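PDB 1N9W: aspartyl-tRNA synthetase 2 from Thermus thermophilus, which activates L-aspartate with ATP and transfers it to both tRNA(Asp) and tRNA(Asn) as a non-discriminating class II synthetase. Local coordinates for residues B[337-340]-B[345-348]. Residues are numbered along the deposited sequence; the frame is centred on the assembly and turned at random.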
loop_
_atom_site.group_PDB
_atom_site.type_symbol
_atom_site.label_atom_id
_atom_site.label_comp_id
_atom_site.label_asym_id
_atom_site.label_seq_id
_atom_site.Cartn_x
_atom_site.Cartn_y
_atom_site.Cartn_z
ATOM N N PHE B 337 12.746 20.980 6.311
ATOM C CA PHE B 337 11.468 21.612 6.620
ATOM C C PHE B 337 10.527 20.655 7.356
ATOM O O PHE B 337 10.654 19.435 7.251
ATOM C CB PHE B 337 10.797 22.118 5.330
ATOM C CG PHE B 337 10.406 21.023 4.365
ATOM C CD1 PHE B 337 9.262 20.257 4.579
ATOM C CD2 PHE B 337 11.199 20.740 3.257
ATOM C CE1 PHE B 337 8.913 19.225 3.705
ATOM C CE2 PHE B 337 10.859 19.710 2.377
ATOM C CZ PHE B 337 9.716 18.952 2.606
ATOM N N ASP B 338 9.590 21.227 8.104
ATOM C CA ASP B 338 8.601 20.471 8.856
ATOM C C ASP B 338 7.256 21.068 8.524
ATOM O O ASP B 338 7.133 22.285 8.417
ATOM C CB ASP B 338 8.851 20.604 10.358
ATOM C CG ASP B 338 9.739 19.514 10.898
ATOM O OD1 ASP B 338 10.464 18.887 10.101
ATOM O OD2 ASP B 338 9.715 19.284 12.129
ATOM N N LEU B 339 6.247 20.221 8.346
ATOM C CA LEU B 339 4.916 20.729 8.037
ATOM C C LEU B 339 4.051 20.658 9.286
ATOM O O LEU B 339 3.952 19.611 9.925
ATOM C CB LEU B 339 4.268 19.918 6.913
ATOM C CG LEU B 339 2.799 20.245 6.629
ATOM C CD1 LEU B 339 2.653 21.719 6.263
ATOM C CD2 LEU B 339 2.283 19.359 5.507
ATOM N N LEU B 340 3.444 21.781 9.644
ATOM C CA LEU B 340 2.571 21.825 10.802
ATOM C C LEU B 340 1.140 21.884 10.328
ATOM O O LEU B 340 0.769 22.767 9.555
ATOM C CB LEU B 340 2.864 23.053 11.662
ATOM C CG LEU B 340 4.217 23.080 12.363
ATOM C CD1 LEU B 340 4.306 24.342 13.213
ATOM C CD2 LEU B 340 4.372 21.837 13.228
ATOM N N GLU B 345 2.867 18.410 14.021
ATOM C CA GLU B 345 3.842 18.132 12.981
ATOM C C GLU B 345 3.435 16.840 12.276
ATOM O O GLU B 345 3.448 15.767 12.874
ATOM C CB GLU B 345 5.245 17.991 13.588
ATOM C CG GLU B 345 6.320 17.592 12.586
ATOM C CD GLU B 345 6.706 16.125 12.691
ATOM O OE1 GLU B 345 7.383 15.757 13.678
ATOM O OE2 GLU B 345 6.325 15.335 11.794
ATOM N N ILE B 346 3.053 16.955 11.008
ATOM C CA ILE B 346 2.632 15.791 10.237
ATOM C C ILE B 346 3.643 15.458 9.151
ATOM O O ILE B 346 3.448 14.516 8.384
ATOM C CB ILE B 346 1.274 16.019 9.553
ATOM C CG1 ILE B 346 1.413 17.084 8.464
ATOM C CG2 ILE B 346 0.232 16.415 10.589
ATOM C CD1 ILE B 346 0.226 17.182 7.532
ATOM N N THR B 347 4.719 16.233 9.076
ATOM C CA THR B 347 5.737 15.998 8.064
ATOM C C THR B 347 7.101 16.506 8.475
ATOM O O THR B 347 7.228 17.527 9.150
ATOM C CB THR B 347 5.366 16.672 6.727
ATOM O OG1 THR B 347 4.112 16.158 6.264
ATOM C CG2 THR B 347 6.441 16.402 5.675
ATOM N N SER B 348 8.126 15.781 8.055
ATOM C CA SER B 348 9.490 16.165 8.354
ATOM C C SER B 348 10.395 15.641 7.251
ATOM O O SER B 348 10.451 14.436 7.005
ATOM C CB SER B 348 9.921 15.587 9.700
ATOM O OG SER B 348 11.215 16.046 10.036
#
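The S348 hydroxyl donates a hydrogen bond to D338, with S348 OG 2.9 Å from D338 OD1. The bond reaches the syn side of the carboxylate from 28° out of its plane, and OG stands anti to its own backbone N (chi1 -176°), which carries it across to the neighbouring strand. A salt bridge from R322 falls on the same OD1, the oxygen that accepts the S348 bond, so D338, a second-shell residue behind S348, which is predicted to bind aspartate, is itself fixed by R322. Two backbone bonds follow: L339 N to T347 O and I346 N to L339 O, each 3.0 Å. Because both I346 and T347 stand opposite L339, and the pairing slips by one residue before L340 meets E345, the antiparallel hairpin contains a classic beta bulge. The hairpin belongs to the largely antiparallel sheet of the class II catalytic domain, between strands 311-315 and 387-393. On the face shared with D338 and S348, E345, predicted to bind ATP, brings its CG 3.8 Å from D338 OD2. Their carboxylates are turned 48° apart, and E345 OE1 and D338 OD2 are 4.5 Å apart. L340 lays CD2 alongside E345 CA. On the other face L339 packs mainly through carbon: its CB presses on T347 CB at 3.4 Å, tighter than usual, while L339 CD2 meets I346 CD1 at 3.6 Å. Helix 227-248 packs on this face, touching L339 and F337 and supplying E234 as hydrogen-bond partner for T347 OG1.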